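Local atomic coordinates of glycolipid-binding domain-containing protein (Pseudomonas aeruginosa, PDB entry 2H1T), a protein that is of unknown function but probably binds glycolipids and may take part in their metabolism. Residues E92-P95 / A96-G99; T111-F114 / P115-L119; L119-A122 / D123-A127. All blocks are in the same frame, centred on the assembly; numbering follows the deposited sequence.

Contact 1 (E92-P95 / A96-G99); sequences EALP and AFDG
Leu94 runs alongside the ring of Phe97, three residues on round a tight turn, both side chains leaving the turn in one direction. On Leu94, CB already sits against the ring, 3.8 Å from CD2 of Phe97. With CG anti to the carbonyl carbon (chi1 -63°), the chain then runs along the benzyl group, and its tip atom CD1 reaches CE2 of Phe97 at 3.8 Å. The methyl comes in obliquely, so that CB and CD1 of the leucine both lie near the CD2-CE2 bond of Phe97.

The turn beneath this pair is a short 3-10 segment, in the connection between strand 86-88 of the six-stranded antiparallel sheet and strand 102-106 of the mixed sheet. Two successive backbone bonds of the i to i+3 kind define it: Phe97 N gives to Leu94 O at 3.1 Å, and Asp98 N to Pro95 O at 3.0 Å.

Leu94 O has a second donor. A water 2.7 Å from this Leu94 O donates one hydrogen bond to it and another to OD1 of Asp98, so the carboxylate is tied back to the start of the turn through solvent. Backbone bonds of Leu94 with Trp86 and of Gly99 with Gly84 fasten this stretch to the chain before it.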
# COMPACT_ATOMS: atom_id res chain seq x y z
N GLU A 92 -19.39 22.02 12.59
CA GLU A 92 -19.69 23.04 11.58
C GLU A 92 -20.53 22.43 10.47
O GLU A 92 -20.16 21.38 9.92
CB GLU A 92 -18.39 23.57 10.98
CG GLU A 92 -17.39 24.10 12.01
CD GLU A 92 -17.86 25.37 12.69
OE1 GLU A 92 -17.68 26.45 12.09
OE2 GLU A 92 -18.41 25.29 13.82
N ALA A 93 -21.65 23.07 10.15
CA ALA A 93 -22.56 22.60 9.11
C ALA A 93 -21.86 22.63 7.74
O ALA A 93 -21.03 23.50 7.49
CB ALA A 93 -23.82 23.43 9.09
N LEU A 94 -22.21 21.67 6.89
CA LEU A 94 -21.67 21.56 5.54
C LEU A 94 -22.84 21.61 4.56
O LEU A 94 -23.26 20.56 4.04
CB LEU A 94 -20.92 20.25 5.38
CG LEU A 94 -19.69 20.08 6.29
CD1 LEU A 94 -19.18 18.66 6.24
CD2 LEU A 94 -18.56 21.03 5.94
N PRO A 95 -23.37 22.82 4.28
CA PRO A 95 -24.58 22.95 3.44
C PRO A 95 -24.42 22.45 2.00
O PRO A 95 -25.42 22.05 1.36
CB PRO A 95 -24.86 24.46 3.47
CG PRO A 95 -23.54 25.09 3.82
CD PRO A 95 -22.86 24.13 4.73
N ALA A 96 -23.19 22.36 1.52
CA ALA A 96 -22.94 21.96 0.16
C ALA A 96 -23.31 20.51 -0.06
O ALA A 96 -23.37 20.07 -1.19
CB ALA A 96 -21.47 22.20 -0.23
N PHE A 97 -23.55 19.77 1.03
CA PHE A 97 -23.87 18.34 0.92
C PHE A 97 -25.35 18.10 1.20
O PHE A 97 -25.81 16.95 1.24
CB PHE A 97 -23.02 17.51 1.88
CG PHE A 97 -21.54 17.73 1.73
CD1 PHE A 97 -20.99 18.17 0.52
CD2 PHE A 97 -20.68 17.46 2.77
CE1 PHE A 97 -19.62 18.37 0.39
CE2 PHE A 97 -19.30 17.65 2.63
CZ PHE A 97 -18.79 18.11 1.46
N ASP A 98 -26.11 19.18 1.38
CA ASP A 98 -27.52 19.04 1.67
C ASP A 98 -28.20 18.05 0.74
O ASP A 98 -27.99 18.10 -0.46
CB ASP A 98 -28.21 20.40 1.57
CG ASP A 98 -28.02 21.28 2.82
OD1 ASP A 98 -27.53 20.82 3.89
OD2 ASP A 98 -28.42 22.45 2.72
N GLY A 99 -29.01 17.15 1.29
CA GLY A 99 -29.74 16.15 0.49
C GLY A 99 -29.04 14.82 0.29
O GLY A 99 -29.67 13.86 -0.11
O HOH W 1 -25.47 19.24 4.71

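Contact 2 (T111-F114 / P115-L119); sequences TNTF and PIRRL
Thr113 CG2 is anti to its backbone N and Arg117 CG anti to its carbonyl carbon (chi1 -69°), which puts both carbons on the same flank of the helix. The two side chains lie alongside each other, one helical turn apart, with Thr113 CG2 3.7 Å from Arg117 CG. Beyond CG the arginine bends at chi2 and chi3 and leads away, to bind Gln175 O through NH1, while Thr113 OG1 bonds to Gly176 O.

These residues belong to helix 113-119, the helical limb of a beta-alpha-beta unit between strands 102-106 and 126-135. Arg117 N reaches Thr113 O at 2.8 Å and Arg118 N reaches Phe114 O at 2.7 Å. Pro115 has no N-H to donate, which costs little this early in a helix, and its CD takes the place near Thr111 O, at 3.4 Å. On another flank, Ile116 CD1 comes to 3.2 Å from Asn112 O.

Phe114 turns its ring out to edge-to-face stacks with Trp54 and Phe110, and Arg118 NH2 forms a salt bridge with Asp102. The helix thus keeps its interior bonding within its own backbone, while its aromatic and charged ends are spent on neighbouring parts of the fold.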
# COMPACT_ATOMS: atom_id res chain seq x y z
N THR A 111 -19.67 0.60 -0.82
CA THR A 111 -20.67 1.64 -0.62
C THR A 111 -21.92 1.52 -1.49
O THR A 111 -22.94 2.10 -1.17
CB THR A 111 -20.04 3.05 -0.73
OG1 THR A 111 -19.37 3.22 -2.00
CG2 THR A 111 -19.06 3.26 0.42
N ASN A 112 -21.87 0.68 -2.52
CA ASN A 112 -23.06 0.38 -3.33
C ASN A 112 -24.16 -0.31 -2.49
O ASN A 112 -25.33 -0.29 -2.84
CB ASN A 112 -22.67 -0.50 -4.50
CG ASN A 112 -21.76 0.19 -5.50
OD1 ASN A 112 -20.54 0.05 -5.46
ND2 ASN A 112 -22.34 1.00 -6.34
N THR A 113 -23.76 -0.90 -1.37
CA THR A 113 -24.70 -1.57 -0.48
C THR A 113 -25.68 -0.61 0.17
O THR A 113 -26.84 -0.95 0.36
CB THR A 113 -23.92 -2.36 0.57
OG1 THR A 113 -23.19 -3.38 -0.11
CG2 THR A 113 -24.84 -3.03 1.59
N PHE A 114 -25.27 0.64 0.37
CA PHE A 114 -26.13 1.60 1.08
C PHE A 114 -27.43 1.87 0.36
O PHE A 114 -28.49 1.65 0.96
CB PHE A 114 -25.36 2.86 1.47
CG PHE A 114 -24.34 2.59 2.55
CD1 PHE A 114 -24.75 2.38 3.87
CD2 PHE A 114 -23.00 2.46 2.25
CE1 PHE A 114 -23.84 2.10 4.88
CE2 PHE A 114 -22.07 2.15 3.27
CZ PHE A 114 -22.49 1.95 4.57
N PRO A 115 -27.37 2.36 -0.91
CA PRO A 115 -28.66 2.59 -1.58
C PRO A 115 -29.49 1.33 -1.72
O PRO A 115 -30.71 1.38 -1.55
CB PRO A 115 -28.26 3.18 -2.94
CG PRO A 115 -26.89 3.76 -2.72
CD PRO A 115 -26.24 2.82 -1.72
N ILE A 116 -28.83 0.19 -1.96
CA ILE A 116 -29.53 -1.08 -2.08
C ILE A 116 -30.31 -1.40 -0.81
O ILE A 116 -31.48 -1.73 -0.89
CB ILE A 116 -28.57 -2.21 -2.46
CG1 ILE A 116 -28.11 -2.00 -3.90
CG2 ILE A 116 -29.26 -3.59 -2.41
CD1 ILE A 116 -26.83 -2.74 -4.24
N ARG A 117 -29.67 -1.28 0.34
CA ARG A 117 -30.29 -1.67 1.59
C ARG A 117 -31.25 -0.61 2.05
O ARG A 117 -32.27 -0.92 2.66
CB ARG A 117 -29.25 -1.94 2.67
CG ARG A 117 -28.41 -3.17 2.44
CD ARG A 117 -29.26 -4.44 2.56
NE ARG A 117 -29.64 -4.72 3.95
CZ ARG A 117 -28.91 -5.46 4.80
NH1 ARG A 117 -27.79 -6.03 4.42
NH2 ARG A 117 -29.32 -5.63 6.05
N ARG A 118 -30.91 0.65 1.80
CA ARG A 118 -31.76 1.75 2.25
C ARG A 118 -33.09 1.84 1.46
O ARG A 118 -34.16 2.04 2.06
CB ARG A 118 -31.01 3.10 2.20
CG ARG A 118 -31.82 4.27 2.69
CD ARG A 118 -31.03 5.55 2.77
NE ARG A 118 -30.56 5.87 1.42
CZ ARG A 118 -31.30 6.42 0.46
NH1 ARG A 118 -32.60 6.71 0.65
NH2 ARG A 118 -30.76 6.62 -0.74
N LEU A 119 -33.02 1.69 0.14
CA LEU A 119 -34.16 1.92 -0.74
C LEU A 119 -35.16 0.79 -0.76
O LEU A 119 -36.33 1.03 -0.98
CB LEU A 119 -33.72 2.19 -2.17
CG LEU A 119 -32.92 3.47 -2.41
CD1 LEU A 119 -32.17 3.39 -3.71
CD2 LEU A 119 -33.82 4.69 -2.35

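Contact 3 (L119-A122 / D123-A127); sequences LGLA and DGQRA
Leu121 and Gln125 face each other where the chain doubles back through a type II beta turn from Ala122 to Gln125, closed by Gln125 N giving to Ala122 O at 2.9 Å. The turn belongs to the helix-to-strand connection of a beta-alpha-beta unit: helix 113-119 ends, Gly120 leaves helical geometry with positive phi, and strand 126-135 begins on the far side of the turn. Gly124 takes the third position of the turn, where a phi of 92° would press a side chain against the preceding carbonyl oxygen.

Gln125 folds back over the limb it came from. Its CG stands anti to the backbone N (chi1 -163°) and the rest of the chain is extended, which carries the amide across Leu121, the two side chains running at a slant to each other. Leu121 CD2 lies 3.5 Å from Gln125 CD, while Leu121 CD1 is 3.5 Å from the backbone O of Gln125. The amide oxygen is gripped from the backbone: Ala122 N points at Gln125 OE1 over 2.8 Å, an almost straight bond (172° at the hydrogen). The glutamine and the turn bond therefore clasp Ala122 through both its N-H and its C=O.

Farther along, Ala127 CB packs against both leucines, 3.8 Å from Leu119 CD1 and 4.1 Å from Leu121 CD2. Asp123 instead turns to strand 142-152, where OD1 forms a salt bridge with Arg150; backbone bonds of Gly124 and Gln125 reach the same arginine. A water adds a second donor to Gln125 OE1 at 2.8 Å and donates a second hydrogen bond to Gly120 O.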
# COMPACT_ATOMS: atom_id res chain seq x y z
N LEU A 119 -33.02 1.69 0.14
CA LEU A 119 -34.16 1.92 -0.74
C LEU A 119 -35.16 0.79 -0.76
O LEU A 119 -36.33 1.03 -0.98
CB LEU A 119 -33.72 2.19 -2.17
CG LEU A 119 -32.92 3.47 -2.41
CD1 LEU A 119 -32.17 3.39 -3.71
CD2 LEU A 119 -33.82 4.69 -2.35
N GLY A 120 -34.70 -0.44 -0.59
CA GLY A 120 -35.59 -1.59 -0.59
C GLY A 120 -36.40 -1.68 -1.88
O GLY A 120 -37.61 -1.86 -1.87
N LEU A 121 -35.72 -1.53 -3.02
CA LEU A 121 -36.42 -1.46 -4.29
C LEU A 121 -37.06 -2.79 -4.68
O LEU A 121 -36.58 -3.85 -4.28
CB LEU A 121 -35.42 -1.05 -5.38
CG LEU A 121 -34.79 0.34 -5.32
CD1 LEU A 121 -33.74 0.50 -6.44
CD2 LEU A 121 -35.81 1.49 -5.40
N ALA A 122 -38.14 -2.74 -5.46
CA ALA A 122 -38.71 -3.94 -6.07
C ALA A 122 -38.16 -4.06 -7.46
O ALA A 122 -37.64 -3.10 -7.99
CB ALA A 122 -40.18 -3.86 -6.13
N ASP A 123 -38.28 -5.25 -8.06
CA ASP A 123 -37.91 -5.46 -9.44
C ASP A 123 -38.47 -4.39 -10.35
O ASP A 123 -39.70 -4.11 -10.38
CB ASP A 123 -38.45 -6.80 -9.96
CG ASP A 123 -37.70 -8.02 -9.43
OD1 ASP A 123 -36.67 -7.89 -8.76
OD2 ASP A 123 -38.18 -9.15 -9.71
N GLY A 124 -37.58 -3.82 -11.13
CA GLY A 124 -37.93 -2.92 -12.17
C GLY A 124 -37.92 -1.51 -11.66
O GLY A 124 -37.98 -0.59 -12.46
N GLN A 125 -37.79 -1.34 -10.35
CA GLN A 125 -37.92 -0.01 -9.75
C GLN A 125 -36.64 0.76 -9.82
O GLN A 125 -35.60 0.26 -9.43
CB GLN A 125 -38.31 -0.14 -8.28
CG GLN A 125 -38.86 1.11 -7.66
CD GLN A 125 -39.22 0.90 -6.18
OE1 GLN A 125 -39.32 -0.24 -5.69
NE2 GLN A 125 -39.35 2.00 -5.46
N ARG A 126 -36.75 2.02 -10.24
CA ARG A 126 -35.63 2.93 -10.36
C ARG A 126 -35.71 4.00 -9.28
O ARG A 126 -36.79 4.50 -8.93
CB ARG A 126 -35.67 3.57 -11.76
CG ARG A 126 -34.73 4.74 -11.96
CD ARG A 126 -35.05 5.49 -13.25
NE ARG A 126 -34.06 6.55 -13.50
CZ ARG A 126 -32.93 6.40 -14.18
NH1 ARG A 126 -32.61 5.22 -14.69
NH2 ARG A 126 -32.10 7.43 -14.33
N ALA A 127 -34.55 4.36 -8.73
CA ALA A 127 -34.43 5.53 -7.86
C ALA A 127 -33.25 6.41 -8.26
O ALA A 127 -32.17 5.91 -8.60
CB ALA A 127 -34.27 5.11 -6.42
O HOH W 2 -40.01 -1.19 -3.12

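Overall arrangement
Contact 2 is the buried member of the three, about 11 Å from the centre of the chain to its own centre; contacts 1 and 3 lie at the surface, about 18 and 21 Å out. Contacts 2 and 3 run on from one another through Leu119, their centres about 11 Å apart, and together carry the chain from the helix into strand 126-135. Contact 1 comes earlier, in the passage between the two sheets, and touches neither contact 2 nor contact 3: its nearest atoms are about 7 Å from contact 2. All three use backbone bonds; the two surface turns add a bridging water, while the helix sends polar side chains to protein partners, as Asp123 of contact 3 also does.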